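Local coordinates for WA352 (Oryza sativa subsp. indica, PDB 5ZT3), which is a mitochondrial protein linked to cytoplasmic male sterility in rice, with no firmly assigned biochemical activity, represented here by its helical, C-terminal DUF8018 region, at residues D27-I32 / M50-A55; E56-L61 / A99-M104; K68-H73 / D77-G82. All blocks are in the same frame, centred on the assembly; numbering follows the deposited sequence.

Contact 1. Residues D27-I32 / M50-A55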
loop_
_atom_site.group_PDB
_atom_site.type_symbol
_atom_site.label_atom_id
_atom_site.label_comp_id
_atom_site.label_asym_id
_atom_site.label_seq_id
_atom_site.Cartn_x
_atom_site.Cartn_y
_atom_site.Cartn_z
ATOM N N ASP A 27 4.377 -6.230 0.338
ATOM C CA ASP A 27 3.022 -6.669 0.640
ATOM C C ASP A 27 2.504 -7.567 -0.471
ATOM O O ASP A 27 3.021 -7.583 -1.589
ATOM C CB ASP A 27 2.042 -5.492 0.776
ATOM C CG ASP A 27 1.947 -4.967 2.188
ATOM O OD1 ASP A 27 2.628 -5.514 3.081
ATOM O OD2 ASP A 27 1.174 -4.018 2.416
ATOM N N SER A 28 1.458 -8.316 -0.138
ATOM C CA SER A 28 0.670 -9.056 -1.109
ATOM C C SER A 28 -0.793 -8.853 -0.749
ATOM O O SER A 28 -1.117 -8.344 0.327
ATOM C CB SER A 28 1.005 -10.547 -1.044
ATOM O OG SER A 28 0.701 -11.052 0.249
ATOM N N VAL A 29 -1.691 -9.258 -1.649
ATOM C CA VAL A 29 -3.110 -9.279 -1.292
ATOM C C VAL A 29 -3.316 -10.053 0.005
ATOM O O VAL A 29 -4.034 -9.605 0.913
ATOM C CB VAL A 29 -3.946 -9.867 -2.444
ATOM C CG1 VAL A 29 -5.406 -10.038 -2.010
ATOM C CG2 VAL A 29 -3.855 -8.980 -3.681
ATOM N N GLN A 30 -2.675 -11.219 0.122
ATOM C CA GLN A 30 -2.880 -12.054 1.300
ATOM C C GLN A 30 -2.371 -11.380 2.567
ATOM O O GLN A 30 -3.022 -11.456 3.620
ATOM C CB GLN A 30 -2.219 -13.415 1.105
ATOM C CG GLN A 30 -3.031 -14.368 0.250
ATOM C CD GLN A 30 -2.319 -15.688 0.025
ATOM O OE1 GLN A 30 -1.094 -15.772 0.130
ATOM N NE2 GLN A 30 -3.086 -16.728 -0.273
ATOM N N SER A 31 -1.222 -10.702 2.501
ATOM C CA SER A 31 -0.709 -10.074 3.712
ATOM C C SER A 31 -1.583 -8.900 4.136
ATOM O O SER A 31 -1.797 -8.685 5.336
ATOM C CB SER A 31 0.766 -9.684 3.561
ATOM O OG SER A 31 0.930 -8.539 2.744
ATOM N N ILE A 32 -2.132 -8.157 3.171
ATOM C CA ILE A 32 -3.064 -7.083 3.510
ATOM C C ILE A 32 -4.344 -7.660 4.096
ATOM O O ILE A 32 -4.888 -7.131 5.073
ATOM C CB ILE A 32 -3.337 -6.201 2.280
ATOM C CG1 ILE A 32 -2.058 -5.485 1.860
ATOM C CG2 ILE A 32 -4.472 -5.214 2.549
ATOM C CD1 ILE A 32 -2.135 -4.868 0.470
ATOM N N MET A 50 -15.149 -10.456 2.551
ATOM C CA MET A 50 -15.089 -9.003 2.655
ATOM C C MET A 50 -13.651 -8.518 2.697
ATOM O O MET A 50 -13.291 -7.563 1.999
ATOM C CB MET A 50 -15.832 -8.528 3.902
ATOM C CG MET A 50 -17.333 -8.775 3.894
ATOM S SD MET A 50 -18.125 -8.035 2.459
ATOM C CE MET A 50 -17.519 -6.365 2.518
ATOM N N SER A 51 -12.813 -9.162 3.513
ATOM C CA SER A 51 -11.429 -8.733 3.626
ATOM C C SER A 51 -10.659 -8.971 2.336
ATOM O O SER A 51 -9.782 -8.173 2.000
ATOM C CB SER A 51 -10.754 -9.414 4.815
ATOM O OG SER A 51 -10.778 -10.818 4.667
ATOM N N ARG A 52 -10.987 -10.025 1.585
ATOM C CA ARG A 52 -10.307 -10.276 0.316
ATOM C C ARG A 52 -10.615 -9.183 -0.695
ATOM O O ARG A 52 -9.709 -8.676 -1.371
ATOM C CB ARG A 52 -10.723 -11.646 -0.218
ATOM C CG ARG A 52 -10.385 -11.873 -1.679
ATOM C CD ARG A 52 -8.894 -12.026 -1.926
ATOM N NE ARG A 52 -8.702 -12.535 -3.281
ATOM C CZ ARG A 52 -8.537 -13.820 -3.576
ATOM N NH1 ARG A 52 -8.490 -14.723 -2.609
ATOM N NH2 ARG A 52 -8.394 -14.200 -4.840
ATOM N N ILE A 53 -11.883 -8.781 -0.797
ATOM C CA ILE A 53 -12.275 -7.739 -1.739
ATOM C C ILE A 53 -11.580 -6.428 -1.393
ATOM O O ILE A 53 -11.039 -5.732 -2.266
ATOM C CB ILE A 53 -13.808 -7.591 -1.739
ATOM C CG1 ILE A 53 -14.455 -8.837 -2.344
ATOM C CG2 ILE A 53 -14.227 -6.334 -2.480
ATOM C CD1 ILE A 53 -15.950 -8.914 -2.116
ATOM N N GLN A 54 -11.566 -6.075 -0.108
ATOM C CA GLN A 54 -10.913 -4.839 0.307
ATOM C C GLN A 54 -9.407 -4.910 0.086
ATOM O O GLN A 54 -8.788 -3.920 -0.322
ATOM C CB GLN A 54 -11.242 -4.561 1.773
ATOM C CG GLN A 54 -12.723 -4.314 1.990
ATOM C CD GLN A 54 -13.154 -4.444 3.436
ATOM O OE1 GLN A 54 -12.463 -5.051 4.256
ATOM N NE2 GLN A 54 -14.316 -3.882 3.753
ATOM N N ALA A 55 -8.801 -6.070 0.355
ATOM C CA ALA A 55 -7.354 -6.204 0.191
ATOM C C ALA A 55 -6.947 -6.094 -1.267
ATOM O O ALA A 55 -5.912 -5.495 -1.575
ATOM C CB ALA A 55 -6.877 -7.533 0.769
#
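In the helix-to-helix packing that joins the start of helix 29-37 to helix 45-72, Val29 and Ile32 close on the methyl of Ala55. Ala55 CB lies 3.8 Å from Ile32 CG2 and 4.0 Å from Val29 CG1, and it also comes to 3.5 Å from the backbone oxygen Val29 O. With so small a side chain between them the backbones draw close, Val29 CA standing 5.4 Å from Ala55 CA. With chi1 at 173°, the CG1 branch of Val29 lies opposite the backbone N and is turned toward helix 45-72, where it also meets the aliphatic part of Arg52 at CD, 4.0 Å away. The Arg52 chain bends at chi2 and passes Val29 obliquely; its charged end goes on to a salt bridge with Glu56, one turn along the same helix. Helix 29-37 begins just here with a capping box: Ser31 N donates to Ser28 OG, while Ser28 N donates to Ser31 OG over 2.9 Å in a nearly straight bond (173°). These reciprocal bonds satisfy two backbone N-H groups of the helix start and fix the rotation of both hydroxyl-bearing side chains. Next to the cap, the buried carboxylate of Asp27 forms salt bridges with Arg35, Arg84 and Lys62, a cluster likely to keep it ionised. Phe59, farther along helix 45-72, extends the apolar surface under both Val29 and Ile32.

Contact 2. Residues E56-L61 / A99-M104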
loop_
_atom_site.group_PDB
_atom_site.type_symbol
_atom_site.label_atom_id
_atom_site.label_comp_id
_atom_site.label_asym_id
_atom_site.label_seq_id
_atom_site.Cartn_x
_atom_site.Cartn_y
_atom_site.Cartn_z
ATOM N N GLU A 56 -7.745 -6.651 -2.180
ATOM C CA GLU A 56 -7.432 -6.535 -3.598
ATOM C C GLU A 56 -7.445 -5.076 -4.025
ATOM O O GLU A 56 -6.566 -4.631 -4.778
ATOM C CB GLU A 56 -8.447 -7.339 -4.414
ATOM C CG GLU A 56 -8.244 -8.844 -4.379
ATOM C CD GLU A 56 -9.346 -9.586 -5.105
ATOM O OE1 GLU A 56 -10.318 -8.928 -5.530
ATOM O OE2 GLU A 56 -9.248 -10.824 -5.246
ATOM N N ASP A 57 -8.424 -4.306 -3.541
ATOM C CA ASP A 57 -8.512 -2.903 -3.934
ATOM C C ASP A 57 -7.343 -2.106 -3.378
ATOM O O ASP A 57 -6.748 -1.277 -4.084
ATOM C CB ASP A 57 -9.829 -2.296 -3.448
ATOM C CG ASP A 57 -11.035 -2.764 -4.247
ATOM O OD1 ASP A 57 -10.856 -3.445 -5.279
ATOM O OD2 ASP A 57 -12.173 -2.432 -3.841
ATOM N N LEU A 58 -6.991 -2.350 -2.115
ATOM C CA LEU A 58 -5.866 -1.647 -1.513
ATOM C C LEU A 58 -4.568 -1.992 -2.233
ATOM O O LEU A 58 -3.763 -1.107 -2.546
ATOM C CB LEU A 58 -5.761 -1.985 -0.025
ATOM C CG LEU A 58 -6.824 -1.407 0.906
ATOM C CD1 LEU A 58 -6.688 -2.061 2.274
ATOM C CD2 LEU A 58 -6.716 0.105 1.010
ATOM N N PHE A 59 -4.353 -3.280 -2.514
ATOM C CA PHE A 59 -3.082 -3.704 -3.094
ATOM C C PHE A 59 -2.871 -3.085 -4.468
ATOM O O PHE A 59 -1.781 -2.591 -4.779
ATOM C CB PHE A 59 -3.025 -5.224 -3.194
ATOM C CG PHE A 59 -1.692 -5.756 -3.661
ATOM C CD1 PHE A 59 -0.563 -5.609 -2.878
ATOM C CD2 PHE A 59 -1.579 -6.420 -4.868
ATOM C CE1 PHE A 59 0.672 -6.099 -3.302
ATOM C CE2 PHE A 59 -0.351 -6.918 -5.294
ATOM C CZ PHE A 59 0.763 -6.765 -4.501
ATOM N N GLU A 60 -3.907 -3.101 -5.310
ATOM C CA GLU A 60 -3.762 -2.548 -6.651
ATOM C C GLU A 60 -3.364 -1.079 -6.591
ATOM O O GLU A 60 -2.500 -0.628 -7.354
ATOM C CB GLU A 60 -5.063 -2.729 -7.434
ATOM C CG GLU A 60 -5.013 -2.140 -8.837
ATOM C CD GLU A 60 -6.001 -2.798 -9.780
ATOM O OE1 GLU A 60 -7.060 -3.258 -9.303
ATOM O OE2 GLU A 60 -5.717 -2.854 -10.998
ATOM N N LEU A 61 -3.967 -0.319 -5.677
ATOM C CA LEU A 61 -3.616 1.091 -5.538
ATOM C C LEU A 61 -2.212 1.269 -4.975
ATOM O O LEU A 61 -1.446 2.125 -5.441
ATOM C CB LEU A 61 -4.625 1.791 -4.631
ATOM C CG LEU A 61 -5.720 2.602 -5.309
ATOM C CD1 LEU A 61 -6.575 3.213 -4.257
ATOM C CD2 LEU A 61 -5.127 3.674 -6.182
ATOM N N ALA A 99 -9.725 5.940 0.067
ATOM C CA ALA A 99 -9.841 7.251 -0.565
ATOM C C ALA A 99 -8.569 8.067 -0.385
ATOM O O ALA A 99 -8.184 8.830 -1.279
ATOM C CB ALA A 99 -11.044 8.010 -0.014
ATOM N N ARG A 100 -7.902 7.927 0.765
ATOM C CA ARG A 100 -6.644 8.646 0.973
ATOM C C ARG A 100 -5.568 8.168 0.004
ATOM O O ARG A 100 -4.793 8.976 -0.521
ATOM C CB ARG A 100 -6.186 8.509 2.430
ATOM C CG ARG A 100 -4.711 8.865 2.704
ATOM C CD ARG A 100 -4.346 10.303 2.333
ATOM N NE ARG A 100 -5.434 11.236 2.550
ATOM C CZ ARG A 100 -5.737 11.792 3.720
ATOM N NH1 ARG A 100 -5.055 11.481 4.820
ATOM N NH2 ARG A 100 -6.764 12.641 3.809
ATOM N N LEU A 101 -5.497 6.856 -0.236
ATOM C CA LEU A 101 -4.554 6.347 -1.223
ATOM C C LEU A 101 -4.854 6.913 -2.605
ATOM O O LEU A 101 -3.933 7.281 -3.344
ATOM C CB LEU A 101 -4.581 4.817 -1.228
ATOM C CG LEU A 101 -3.987 4.087 -0.021
ATOM C CD1 LEU A 101 -4.239 2.596 -0.158
ATOM C CD2 LEU A 101 -2.493 4.375 0.124
ATOM N N HIS A 102 -6.140 7.006 -2.967
ATOM C CA HIS A 102 -6.480 7.643 -4.239
ATOM C C HIS A 102 -6.026 9.097 -4.274
ATOM O O HIS A 102 -5.497 9.565 -5.291
ATOM C CB HIS A 102 -7.981 7.540 -4.520
ATOM C CG HIS A 102 -8.395 6.237 -5.135
ATOM N ND1 HIS A 102 -8.325 5.998 -6.492
ATOM C CD2 HIS A 102 -8.896 5.109 -4.581
ATOM C CE1 HIS A 102 -8.753 4.772 -6.744
ATOM N NE2 HIS A 102 -9.096 4.209 -5.601
ATOM N N GLN A 103 -6.207 9.824 -3.169
ATOM C CA GLN A 103 -5.754 11.214 -3.117
ATOM C C GLN A 103 -4.242 11.304 -3.292
ATOM O O GLN A 103 -3.742 12.176 -4.012
ATOM C CB GLN A 103 -6.185 11.852 -1.798
ATOM C CG GLN A 103 -5.749 13.304 -1.641
ATOM C CD GLN A 103 -6.141 13.892 -0.298
ATOM O OE1 GLN A 103 -6.545 13.171 0.617
ATOM N NE2 GLN A 103 -6.017 15.207 -0.171
ATOM N N MET A 104 -3.501 10.399 -2.646
ATOM C CA MET A 104 -2.045 10.397 -2.766
ATOM C C MET A 104 -1.610 10.104 -4.197
ATOM O O MET A 104 -0.715 10.778 -4.733
ATOM C CB MET A 104 -1.473 9.362 -1.792
ATOM C CG MET A 104 -1.693 9.751 -0.333
ATOM S SD MET A 104 -1.462 8.423 0.849
ATOM C CE MET A 104 0.222 7.975 0.492
#
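Gln103 OE1 receives two donors from Arg100 on the exposed side of helix 98-111: NE at 3.0 Å, and NH2 in a weak bond. The NE donor sits above the carbonyl plane, 40° out of it, and the pair takes no part in the contact with helix 45-72. That contact is apolar and rests on Leu58 CD2, which meets Leu101 CD1 at 3.7 Å, the two side chains crossing at about a right angle; Leu61 packs beside Leu101 as well. The packing joins two nearly parallel helices, their local axes 10.3 Å apart and inclined by 15°. Leu98 and Leu105, flanking Leu101 by three and four residues, also touch Leu61 and prolong the leucine stripe along helix 98-111. Toward solvent Leu61 lies over one face of the His102 imidazole; its CD2 is 3.8 Å from His102 CE1, offset toward the ring edge, whereas the modelled approach of CD1 is too short to be trusted. Cutting Leu61 back to an alanine here is likely to open a gap beside Leu101 and leave the His102 face without the methyl of CD2. On the far side of helix 45-72, Phe59 packs edge-to-face with Tyr18.

Contact 3. Residues K68-H73 / D77-G82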
loop_
_atom_site.group_PDB
_atom_site.type_symbol
_atom_site.label_atom_id
_atom_site.label_comp_id
_atom_site.label_asym_id
_atom_site.label_seq_id
_atom_site.Cartn_x
_atom_site.Cartn_y
_atom_site.Cartn_z
ATOM N N LYS A 68 5.135 4.294 -9.109
ATOM C CA LYS A 68 5.382 5.709 -9.383
ATOM C C LYS A 68 6.550 6.229 -8.553
ATOM O O LYS A 68 7.467 6.882 -9.075
ATOM C CB LYS A 68 4.113 6.504 -9.082
ATOM C CG LYS A 68 4.219 7.997 -9.320
ATOM C CD LYS A 68 4.320 8.305 -10.803
ATOM C CE LYS A 68 3.925 9.742 -11.091
ATOM N NZ LYS A 68 3.970 10.060 -12.549
ATOM N N MET A 69 6.534 5.953 -7.247
ATOM C CA MET A 69 7.596 6.444 -6.376
ATOM C C MET A 69 8.941 5.806 -6.696
ATOM O O MET A 69 9.983 6.438 -6.481
ATOM C CB MET A 69 7.251 6.175 -4.907
ATOM C CG MET A 69 6.155 7.077 -4.339
ATOM S SD MET A 69 6.584 8.832 -4.383
ATOM C CE MET A 69 8.084 8.861 -3.390
ATOM N N ALA A 70 8.942 4.558 -7.172
ATOM C CA ALA A 70 10.204 3.886 -7.453
ATOM C C ALA A 70 11.015 4.677 -8.466
ATOM O O ALA A 70 12.238 4.807 -8.326
ATOM C CB ALA A 70 9.946 2.475 -7.969
ATOM N N GLY A 71 10.342 5.241 -9.472
ATOM C CA GLY A 71 10.993 6.073 -10.466
ATOM C C GLY A 71 11.259 7.489 -9.998
ATOM O O GLY A 71 12.310 8.052 -10.315
ATOM N N LEU A 72 10.321 8.092 -9.261
ATOM C CA LEU A 72 10.544 9.446 -8.760
ATOM C C LEU A 72 11.628 9.491 -7.688
ATOM O O LEU A 72 12.286 10.526 -7.516
ATOM C CB LEU A 72 9.254 10.015 -8.172
ATOM C CG LEU A 72 8.083 10.207 -9.132
ATOM C CD1 LEU A 72 6.848 10.682 -8.371
ATOM C CD2 LEU A 72 8.446 11.184 -10.247
ATOM N N HIS A 73 11.837 8.389 -6.972
ATOM C CA HIS A 73 12.752 8.333 -5.835
ATOM C C HIS A 73 13.636 7.092 -5.953
ATOM O O HIS A 73 13.456 6.111 -5.221
ATOM C CB HIS A 73 11.946 8.329 -4.540
ATOM C CG HIS A 73 12.778 8.384 -3.304
ATOM N ND1 HIS A 73 12.429 7.713 -2.157
ATOM C CD2 HIS A 73 13.916 9.059 -3.016
ATOM C CE1 HIS A 73 13.320 7.954 -1.214
ATOM N NE2 HIS A 73 14.237 8.768 -1.710
ATOM N N ASP A 77 13.986 2.318 -1.430
ATOM C CA ASP A 77 13.738 0.915 -1.766
ATOM C C ASP A 77 12.227 0.683 -1.857
ATOM O O ASP A 77 11.602 0.030 -1.020
ATOM C CB ASP A 77 14.418 -0.020 -0.777
ATOM C CG ASP A 77 14.452 -1.457 -1.270
ATOM O OD1 ASP A 77 13.820 -1.754 -2.315
ATOM O OD2 ASP A 77 15.096 -2.295 -0.608
ATOM N N TRP A 78 11.655 1.237 -2.925
ATOM C CA TRP A 78 10.212 1.203 -3.133
ATOM C C TRP A 78 9.725 -0.202 -3.481
ATOM O O TRP A 78 8.759 -0.705 -2.882
ATOM C CB TRP A 78 9.819 2.266 -4.169
ATOM C CG TRP A 78 9.801 3.580 -3.488
ATOM C CD1 TRP A 78 10.766 4.552 -3.503
ATOM C CD2 TRP A 78 8.796 4.019 -2.586
ATOM N NE1 TRP A 78 10.398 5.583 -2.668
ATOM C CE2 TRP A 78 9.191 5.278 -2.096
ATOM C CE3 TRP A 78 7.578 3.478 -2.163
ATOM C CZ2 TRP A 78 8.417 5.991 -1.183
ATOM C CZ3 TRP A 78 6.817 4.183 -1.255
ATOM C CH2 TRP A 78 7.235 5.426 -0.774
ATOM N N MET A 79 10.400 -0.881 -4.410
ATOM C CA MET A 79 9.962 -2.224 -4.776
ATOM C C MET A 79 10.172 -3.233 -3.652
ATOM O O MET A 79 9.474 -4.251 -3.620
ATOM C CB MET A 79 10.633 -2.684 -6.072
ATOM C CG MET A 79 10.248 -1.848 -7.288
ATOM S SD MET A 79 8.456 -1.741 -7.539
ATOM C CE MET A 79 8.059 -3.413 -8.004
ATOM N N GLY A 80 11.094 -2.979 -2.728
ATOM C CA GLY A 80 11.305 -3.910 -1.637
ATOM C C GLY A 80 10.494 -3.611 -0.390
ATOM O O GLY A 80 9.999 -4.535 0.259
ATOM N N TRP A 81 10.333 -2.329 -0.058
ATOM C CA TRP A 81 9.768 -1.930 1.225
ATOM C C TRP A 81 8.720 -0.831 1.103
ATOM O O TRP A 81 8.263 -0.314 2.136
ATOM C CB TRP A 81 10.894 -1.469 2.164
ATOM C CG TRP A 81 11.856 -2.548 2.530
ATOM C CD1 TRP A 81 13.093 -2.760 2.001
ATOM C CD2 TRP A 81 11.657 -3.565 3.512
ATOM N NE1 TRP A 81 13.679 -3.852 2.597
ATOM C CE2 TRP A 81 12.816 -4.362 3.529
ATOM C CE3 TRP A 81 10.610 -3.876 4.385
ATOM C CZ2 TRP A 81 12.960 -5.455 4.384
ATOM C CZ3 TRP A 81 10.754 -4.963 5.232
ATOM C CH2 TRP A 81 11.921 -5.737 5.223
ATOM N N GLY A 82 8.296 -0.488 -0.113
ATOM C CA GLY A 82 7.404 0.641 -0.294
ATOM C C GLY A 82 6.069 0.506 0.411
ATOM O O GLY A 82 5.490 1.512 0.832
#
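Trp78 reaches from helix 78-81 to the last turn of helix 45-72, and its CB already touches Ala70, 3.8 Å from Ala70 CB. With CG anti to the carbonyl carbon (chi1 -79°), the indole runs on beneath Met69 and toward His73. CD1 passes 3.6 Å from the backbone oxygen Met69 O. Next along the rim, NE1 donates to His73 ND1 over 3.0 Å at 163°, close to the planes of both rings, which are themselves turned 68° apart. ND1 therefore serves as acceptor, consistent with a neutral imidazole protonated at NE2. Over the indole face stands Met69 CB, 3.5 Å from both Trp78 CD2 and Trp78 CE2, in a CH-pi contact. The methionine chain folds back so that its CE meets Trp78 CZ2 at 3.6 Å, while SD makes an oblique Met-aromatic contact with the six-membered ring. Leu121, Val125 and Ala85 add further packing around the indole. At the start of the short helix, Asp77 OD1 accepts a weak N-cap bond from Gly80 N. After a three-residue link from His73 to Asp77, the N-capped helix 78-81 thus folds back on the end of helix 45-72, two consecutive helices of the DUF8018 region packed through a tryptophan.

How the contacts relate
All three contacts use helix 45-72, the long helix of the fold, at successive places along its length. Contacts 1 and 2 are buried and touch each other, chiefly through Phe59; contact 3 is only partly buried and lies on the opposite side of the chain's centre from contact 1, their centres about 21 Å apart. In contact 1 a helix start packs on a small alanine, in contact 2 leucines fill the space between two near-parallel helices, and contact 3 alone has a hydrogen bond across its segments, joined to aromatic packing. Along the chain, contact 3 is nested within the loop that contact 2 closes.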